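Local coordinates for malonyl CoA-acyl carrier protein transacylase (Clostridium perfringens, PDB 3PTW) that probably catalyses transfer of the malonyl group from coenzyme A to acyl carrier protein, the step that supplies malonyl units for fatty acid synthesis, at residues 45-48 against 49-53; 195-198 against 199-202; 175-178 against 179-182; 254-257 against 258-262. All blocks are in the same frame, centred on the assembly; numbering follows the deposited sequence.

Contact 1. Residues 45-48 against 49-53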
# COMPACT_ATOMS: atom_id res chain seq x y z
N GLU A 45 -0.49 -12.72 16.52
CA GLU A 45 -1.67 -13.56 16.33
C GLU A 45 -2.89 -12.91 16.96
O GLU A 45 -3.87 -12.63 16.28
CB GLU A 45 -1.45 -14.95 16.92
CG GLU A 45 -0.48 -15.80 16.13
CD GLU A 45 -0.04 -17.03 16.89
OE1 GLU A 45 1.15 -17.38 16.80
OE2 GLU A 45 -0.89 -17.64 17.58
N GLU A 46 -2.79 -12.63 18.26
CA GLU A 46 -3.85 -11.95 18.99
C GLU A 46 -4.21 -10.60 18.36
O GLU A 46 -5.39 -10.28 18.23
CB GLU A 46 -3.45 -11.79 20.46
CG GLU A 46 -4.56 -11.36 21.39
CD GLU A 46 -5.68 -12.40 21.56
OE1 GLU A 46 -5.56 -13.54 21.04
OE2 GLU A 46 -6.68 -12.06 22.22
N LEU A 47 -3.21 -9.81 17.97
CA LEU A 47 -3.47 -8.49 17.39
C LEU A 47 -4.34 -8.61 16.14
O LEU A 47 -5.31 -7.87 15.98
CB LEU A 47 -2.16 -7.74 17.05
CG LEU A 47 -2.25 -6.41 16.28
CD1 LEU A 47 -3.13 -5.35 16.99
CD2 LEU A 47 -0.86 -5.83 15.99
N CYS A 48 -3.99 -9.56 15.27
CA CYS A 48 -4.66 -9.71 13.98
C CYS A 48 -5.97 -10.46 14.06
O CYS A 48 -6.92 -10.13 13.35
CB CYS A 48 -3.74 -10.41 12.98
SG CYS A 48 -2.43 -9.33 12.41
N PHE A 49 -6.01 -11.48 14.92
CA PHE A 49 -7.14 -12.40 14.94
C PHE A 49 -8.22 -11.93 15.90
O PHE A 49 -9.40 -12.13 15.63
CB PHE A 49 -6.71 -13.85 15.27
CG PHE A 49 -5.55 -14.36 14.43
CD1 PHE A 49 -5.29 -13.82 13.16
CD2 PHE A 49 -4.74 -15.39 14.90
CE1 PHE A 49 -4.22 -14.29 12.39
CE2 PHE A 49 -3.68 -15.87 14.14
CZ PHE A 49 -3.41 -15.32 12.88
N ASN A 50 -7.81 -11.27 16.99
CA ASN A 50 -8.76 -10.81 18.00
C ASN A 50 -8.81 -9.31 18.22
O ASN A 50 -9.89 -8.76 18.42
CB ASN A 50 -8.52 -11.52 19.32
CG ASN A 50 -8.95 -12.96 19.28
OD1 ASN A 50 -10.11 -13.25 19.02
ND2 ASN A 50 -8.01 -13.87 19.53
N ASP A 51 -7.65 -8.67 18.20
CA ASP A 51 -7.49 -7.24 18.53
C ASP A 51 -8.17 -6.79 19.85
O ASP A 51 -8.95 -5.81 19.85
CB ASP A 51 -7.95 -6.36 17.36
CG ASP A 51 -7.59 -4.90 17.56
OD1 ASP A 51 -8.26 -4.04 16.92
OD2 ASP A 51 -6.67 -4.61 18.35
N PRO A 52 -7.85 -7.46 20.98
CA PRO A 52 -8.53 -7.21 22.27
C PRO A 52 -8.18 -5.88 22.96
O PRO A 52 -8.82 -5.53 23.95
CB PRO A 52 -8.06 -8.37 23.14
CG PRO A 52 -6.71 -8.71 22.61
CD PRO A 52 -6.80 -8.49 21.12
N GLU A 53 -7.18 -5.17 22.45
CA GLU A 53 -6.80 -3.87 23.01
C GLU A 53 -7.24 -2.73 22.10
O GLU A 53 -7.11 -1.55 22.46
CB GLU A 53 -5.29 -3.81 23.28
CG GLU A 53 -4.80 -4.75 24.40
CD GLU A 53 -3.29 -5.02 24.34
OE1 GLU A 53 -2.84 -6.03 24.93
OE2 GLU A 53 -2.56 -4.22 23.71
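Glu-45 O takes the amide of Phe-49 N at 2.8 Å and Glu-46 O takes two, Asn-50 N and Asp-51 N, as helix 44-49 runs out into a loop at Asp-51, whose positive phi breaks the helical path. Glu-46 suits this place because its flexible chain can fold back. CG stands opposite the backbone N (chi1 -168°), and a bend at chi2 brings the carboxylate round to Asn-50 and Pro-52. Asn-50 ND2 gives a hydrogen bond to Glu-46 OE1 at 2.9 Å. It reaches the oxygen from above the carboxylate plane, 50° out of it, and the amide and carboxylate planes are turned 45° apart. Glu-46 OE2 lies 3.4 Å from Pro-52 CG, and the methylene Glu-46 CG is 3.6 Å from the same ring atom.

Phe-49 makes the apolar half. One face of its ring receives Glu-45 CA in a CH-pi contact, 4.1 Å from the centroid, and Glu-45 CB sits 3.7 Å from Phe-49 CE2. Phe-23 and Phe-33 meet the same ring, while the Glu-45 carboxylate turns to a salt bridge with Lys-34. Both carboxylate oxygens of Asp-51 accept hydrogen bonds from the loop ahead, OD2 from Leu-55 N and OD1 from Leu-56 N. The chemistry thus divides: aromatic contacts hold Phe-49 against neighbouring helices, and hydrogen bonds accepted by Glu-46 and Asp-51 probably fix the path of the chain leaving the helix.

Contact 2. Residues 195-198 against 199-202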
# COMPACT_ATOMS: atom_id res chain seq x y z
N SER A 195 -7.18 11.39 10.48
CA SER A 195 -6.77 12.63 11.14
C SER A 195 -5.31 13.03 10.87
O SER A 195 -4.77 13.90 11.56
CB SER A 195 -7.07 12.58 12.64
OG SER A 195 -6.60 11.38 13.23
N ALA A 196 -4.68 12.41 9.88
CA ALA A 196 -3.29 12.70 9.54
C ALA A 196 -3.12 12.97 8.05
O ALA A 196 -3.58 12.18 7.24
CB ALA A 196 -2.38 11.56 9.98
N PRO A 197 -2.45 14.08 7.69
CA PRO A 197 -2.26 14.47 6.29
C PRO A 197 -1.17 13.67 5.60
O PRO A 197 -0.11 14.22 5.24
CB PRO A 197 -1.89 15.95 6.38
CG PRO A 197 -1.24 16.10 7.70
CD PRO A 197 -1.87 15.07 8.62
N PHE A 198 -1.41 12.37 5.41
CA PHE A 198 -0.43 11.51 4.77
C PHE A 198 -0.08 12.02 3.37
O PHE A 198 -0.92 12.61 2.68
CB PHE A 198 -0.93 10.06 4.68
CG PHE A 198 -1.02 9.34 6.01
CD1 PHE A 198 -0.34 9.80 7.14
CD2 PHE A 198 -1.76 8.16 6.11
CE1 PHE A 198 -0.43 9.11 8.36
CE2 PHE A 198 -1.84 7.46 7.32
CZ PHE A 198 -1.18 7.94 8.45
N HIS A 199 1.17 11.82 2.99
CA HIS A 199 1.67 12.07 1.64
C HIS A 199 1.70 13.52 1.17
O HIS A 199 1.64 13.79 -0.03
CB HIS A 199 0.97 11.17 0.63
CG HIS A 199 1.03 9.72 0.99
ND1 HIS A 199 2.20 8.99 0.93
CD2 HIS A 199 0.07 8.87 1.44
CE1 HIS A 199 1.95 7.74 1.31
NE2 HIS A 199 0.66 7.65 1.62
N CYS A 200 1.78 14.44 2.12
CA CYS A 200 2.12 15.83 1.79
C CYS A 200 3.33 16.28 2.60
O CYS A 200 3.80 15.56 3.50
CB CYS A 200 0.94 16.79 1.98
SG CYS A 200 0.50 17.10 3.69
N SER A 201 3.83 17.46 2.27
CA SER A 201 5.00 18.05 2.90
C SER A 201 4.89 18.18 4.44
O SER A 201 5.90 18.32 5.13
CB SER A 201 5.29 19.41 2.28
OG SER A 201 4.32 20.36 2.70
N MET A 202 3.67 18.12 4.97
CA MET A 202 3.48 18.21 6.42
C MET A 202 4.05 17.01 7.16
O MET A 202 4.25 17.08 8.38
CB MET A 202 2.00 18.37 6.78
CG MET A 202 1.42 19.71 6.35
SD MET A 202 -0.37 19.75 6.55
CE MET A 202 -0.49 20.07 8.32
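Pro-197 and Met-202 cross at about a right angle, with Pro-197 CG 3.9 Å from Met-202 SD. The puckered, wholly aliphatic proline ring offers the polarisable sulfur an apolar surface. Cys-200 SG reaches the same ring at Pro-197 CB, 3.8 Å away. Its chi1 of 71° puts SG between the backbone N and the carbonyl carbon, turned back toward the proline, where it also accepts a long hydrogen bond from Met-202 N at 3.6 Å.

Pro-197 begins a type II beta turn that ends at Cys-200, and it is also the centre of an inverse gamma turn, with Phe-198 N bonded to Ala-196 O at 2.8 Å. Phe-198 and His-199 occupy the two corners, His-199 with positive phi. Their side chains diverge after a brief touch: His-199 CD2 lies 3.6 Å from Phe-198 CB, while the phenyl ring leads off to Met-120 and Gln-121 on helix 106-122.

His-199 touches Ser-91 in what is probably the GxSxG nucleophile elbow, an arrangement consistent with the Ser-His pair of malonyl transferases. Its ND1 is hydrogen-bonded to Gln-248 O, a link that would limit rotation of the imidazole, so the turn probably delivers His-199 to the serine in a defined orientation.

Contact 3. Residues 175-178 against 179-182; sequences LEKA and MEFI
The phenyl ring of Phe-181 is met obliquely by Lys-177, one turn earlier on helix 172-184: Lys-177 CG is 3.6 Å from Phe-181 CE1, and the lysine's own carbonyl oxygen lies 3.2 Å from Phe-181 CD1. The other flat group, the carboxylate of Glu-180, has the lysine chain alongside, its OE1 3.6 Å from Lys-177 CE. This helix lies against an antiparallel four-stranded sheet together with helix 139-149, in an order of helices and strands that matches the ferredoxin-like small subdomain of acyl transferases.

Lysine suits its position because its long chain can serve two neighbours. Bends at chi2 (103°) and chi3 (-62°) carry it past the ring and beside Glu-180. Lys-177 NZ remains 4.3 Å from Glu-180 OE1, beyond a salt bridge, though the opposite charges probably attract; the ammonium also makes a cation-pi contact with Tyr-152. On the side turned to the fold, the residues are small or apolar. Ala-178, with only a methyl group, fits against Ile-145 and Ser-149 of helix 139-149, where Phe-181 also packs. Leu-175 and Met-179 meet Val-132, and Ile-182 meets Val-134 and Ala-189.

Backbone bonds run from residue i+4 to i. Met-179 N reaches Leu-175 O at 3.0 Å and Phe-181 N reaches Lys-177 O, whereas the bond from Glu-180 N to Glu-176 O is weak at 3.3 Å. In the last of the four, Ile-182 N lies 2.7 Å from Ala-178 O, and Ile-182 CD1 lies 3.4 Å from that same oxygen.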
# COMPACT_ATOMS: atom_id res chain seq x y z
N LEU A 175 -8.06 22.47 3.12
CA LEU A 175 -8.82 21.36 2.54
C LEU A 175 -10.31 21.70 2.42
O LEU A 175 -10.96 21.32 1.45
CB LEU A 175 -8.65 20.10 3.39
CG LEU A 175 -7.74 18.95 2.94
CD1 LEU A 175 -6.72 19.32 1.85
CD2 LEU A 175 -7.09 18.30 4.12
N GLU A 176 -10.83 22.43 3.40
CA GLU A 176 -12.20 22.89 3.38
C GLU A 176 -12.45 23.79 2.18
O GLU A 176 -13.49 23.70 1.54
CB GLU A 176 -12.52 23.66 4.67
CG GLU A 176 -13.75 23.16 5.38
CD GLU A 176 -13.42 22.28 6.57
OE1 GLU A 176 -13.00 21.12 6.35
OE2 GLU A 176 -13.58 22.76 7.72
N LYS A 177 -11.51 24.68 1.89
CA LYS A 177 -11.65 25.55 0.72
C LYS A 177 -11.58 24.77 -0.61
O LYS A 177 -12.33 25.05 -1.54
CB LYS A 177 -10.64 26.69 0.76
CG LYS A 177 -11.20 28.02 0.25
CD LYS A 177 -11.55 29.00 1.37
CE LYS A 177 -12.64 28.49 2.31
NZ LYS A 177 -12.53 29.16 3.63
N ALA A 178 -10.67 23.79 -0.66
CA ALA A 178 -10.51 22.93 -1.83
C ALA A 178 -11.80 22.21 -2.18
O ALA A 178 -12.19 22.14 -3.35
CB ALA A 178 -9.38 21.93 -1.61
N MET A 179 -12.46 21.68 -1.14
CA MET A 179 -13.76 21.02 -1.27
C MET A 179 -14.82 21.94 -1.89
O MET A 179 -15.55 21.51 -2.78
CB MET A 179 -14.24 20.50 0.08
CG MET A 179 -13.44 19.30 0.63
SD MET A 179 -13.98 18.85 2.31
CE MET A 179 -15.70 18.42 1.97
N GLU A 180 -14.88 23.19 -1.41
CA GLU A 180 -15.72 24.24 -2.02
C GLU A 180 -15.39 24.39 -3.50
O GLU A 180 -16.29 24.32 -4.34
CB GLU A 180 -15.54 25.60 -1.33
CG GLU A 180 -16.21 25.76 0.04
CD GLU A 180 -16.00 27.14 0.65
OE1 GLU A 180 -15.98 27.24 1.90
OE2 GLU A 180 -15.85 28.13 -0.10
N PHE A 181 -14.11 24.61 -3.82
CA PHE A 181 -13.67 24.79 -5.21
C PHE A 181 -13.97 23.57 -6.11
O PHE A 181 -14.36 23.73 -7.27
CB PHE A 181 -12.18 25.15 -5.30
CG PHE A 181 -11.83 26.50 -4.72
CD1 PHE A 181 -10.78 26.62 -3.81
CD2 PHE A 181 -12.54 27.64 -5.07
CE1 PHE A 181 -10.45 27.87 -3.26
CE2 PHE A 181 -12.22 28.90 -4.53
CZ PHE A 181 -11.17 29.01 -3.62
N ILE A 182 -13.81 22.37 -5.56
CA ILE A 182 -14.10 21.14 -6.31
C ILE A 182 -15.58 21.10 -6.72
O ILE A 182 -15.91 20.80 -7.88
CB ILE A 182 -13.66 19.87 -5.53
CG1 ILE A 182 -12.14 19.74 -5.58
CG2 ILE A 182 -14.27 18.59 -6.11
CD1 ILE A 182 -11.55 19.01 -4.42

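Contact 4. Residues 254-257 against 258-262; sequences LFIN and DIEKM
Phe-255 and Ile-259 meet across the first turn of helix 255-264, for which Leu-254 is the N-cap residue. Ile-259 CG1 sits over one face of the phenyl ring, offset toward its rim, in a CH-pi contact 3.8 Å from the centroid. The branch continues across the ring to Ile-259 CD1, which is 3.4 Å from Phe-255 CZ. The ring gets there because Phe-255 CG stands opposite its backbone N (chi1 -174°), and the slim CG1-CD1 arm of isoleucine can lie across it.

A second layer holds this pair. Phe-282 touches Phe-255, Val-283 and Ile-286 of the same helix 278-286 touch Ile-259, and Cys-88 of strand 86-89 meets Phe-255. Asp-258, whose amide N bonds to Leu-254 O at 3.1 Å, has its OD2 fixed by Asn-229 ND2. A carboxylate this near the N-terminus of a helix is probably also favoured by the helix dipole.

On another flank Ile-256, which also touches Ile-286 and Tyr-160, and the exposed Glu-260 run side by side, Ile-256 CG1 coming to 3.9 Å from Glu-260 OE2. Farther along, Lys-261 NZ forms a salt bridge with Glu-264. Lys-261 N donates a hydrogen bond to Asn-257 O at 2.9 Å, and Lys-261 CG lies 3.5 Å from that oxygen.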
# COMPACT_ATOMS: atom_id res chain seq x y z
N LEU A 254 1.86 7.67 -6.66
CA LEU A 254 1.50 7.53 -8.06
C LEU A 254 1.10 6.08 -8.37
O LEU A 254 1.71 5.44 -9.23
CB LEU A 254 2.67 8.00 -8.94
CG LEU A 254 2.81 9.50 -9.25
CD1 LEU A 254 2.16 10.41 -8.24
CD2 LEU A 254 4.26 9.92 -9.46
N PHE A 255 0.08 5.58 -7.66
CA PHE A 255 -0.39 4.19 -7.88
C PHE A 255 -0.84 3.91 -9.30
O PHE A 255 -0.54 2.84 -9.84
CB PHE A 255 -1.51 3.78 -6.92
CG PHE A 255 -1.90 2.31 -7.04
CD1 PHE A 255 -1.09 1.31 -6.48
CD2 PHE A 255 -3.07 1.93 -7.70
CE1 PHE A 255 -1.44 -0.04 -6.58
CE2 PHE A 255 -3.43 0.57 -7.80
CZ PHE A 255 -2.62 -0.41 -7.23
N ILE A 256 -1.59 4.84 -9.90
CA ILE A 256 -2.06 4.65 -11.27
C ILE A 256 -0.88 4.47 -12.24
O ILE A 256 -0.91 3.57 -13.09
CB ILE A 256 -3.08 5.73 -11.76
CG1 ILE A 256 -3.57 5.40 -13.18
CG2 ILE A 256 -2.47 7.13 -11.73
CD1 ILE A 256 -4.63 6.34 -13.75
N ASN A 257 0.16 5.29 -12.09
CA ASN A 257 1.34 5.20 -12.95
C ASN A 257 2.05 3.85 -12.77
O ASN A 257 2.51 3.22 -13.75
CB ASN A 257 2.31 6.35 -12.70
CG ASN A 257 1.63 7.72 -12.72
OD1 ASN A 257 0.84 8.07 -11.83
ND2 ASN A 257 1.95 8.51 -13.72
N ASP A 258 2.13 3.40 -11.51
CA ASP A 258 2.72 2.11 -11.17
C ASP A 258 2.04 0.98 -11.94
O ASP A 258 2.70 0.18 -12.58
CB ASP A 258 2.62 1.83 -9.66
CG ASP A 258 3.63 2.62 -8.85
OD1 ASP A 258 4.69 3.00 -9.39
OD2 ASP A 258 3.37 2.84 -7.64
N ILE A 259 0.71 0.95 -11.88
CA ILE A 259 -0.08 -0.07 -12.57
C ILE A 259 0.17 -0.01 -14.08
O ILE A 259 0.43 -1.04 -14.71
CB ILE A 259 -1.59 0.05 -12.26
CG1 ILE A 259 -1.84 -0.12 -10.75
CG2 ILE A 259 -2.42 -0.93 -13.12
CD1 ILE A 259 -1.32 -1.47 -10.15
N GLU A 260 0.11 1.20 -14.62
CA GLU A 260 0.33 1.47 -16.04
C GLU A 260 1.67 0.89 -16.49
O GLU A 260 1.75 0.21 -17.52
CB GLU A 260 0.25 3.00 -16.28
CG GLU A 260 -0.68 3.45 -17.41
CD GLU A 260 -1.70 4.54 -16.97
OE1 GLU A 260 -2.91 4.33 -17.22
OE2 GLU A 260 -1.31 5.59 -16.41
N LYS A 261 2.73 1.14 -15.72
CA LYS A 261 4.06 0.62 -16.01
C LYS A 261 4.12 -0.90 -15.91
O LYS A 261 4.79 -1.56 -16.72
CB LYS A 261 5.11 1.27 -15.11
CG LYS A 261 5.46 2.70 -15.52
CD LYS A 261 6.35 2.72 -16.75
CE LYS A 261 6.37 4.11 -17.38
NZ LYS A 261 5.27 4.27 -18.38
N MET A 262 3.41 -1.46 -14.93
CA MET A 262 3.34 -2.90 -14.78
C MET A 262 2.77 -3.51 -16.06
O MET A 262 3.30 -4.49 -16.58
CB MET A 262 2.52 -3.30 -13.54
CG MET A 262 3.26 -3.06 -12.22
SD MET A 262 2.37 -3.54 -10.73
CE MET A 262 2.64 -5.32 -10.73

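Along the chain the order is contact 1, contact 3, contact 2, contact 4. Contact 3, on helix 172-184, belongs to the small antiparallel-sheet part, and contact 2 follows in the loop after strand 188-191 of that sheet; their centres are about 17 Å apart. Contact 4 lies on helix 255-264, which packs on strands 86-89 and 225-228 of the large mixed sheet, its centre about 22 Å from that of contact 2. Contact 1, at the end of helix 44-49, is remote, about 33 Å from contact 4 between centres and across the chain's centre. Contact 2 touches the probable active-site serine and contact 4 lies close to it without touching, while contacts 1 and 3 sit on peripheral helices.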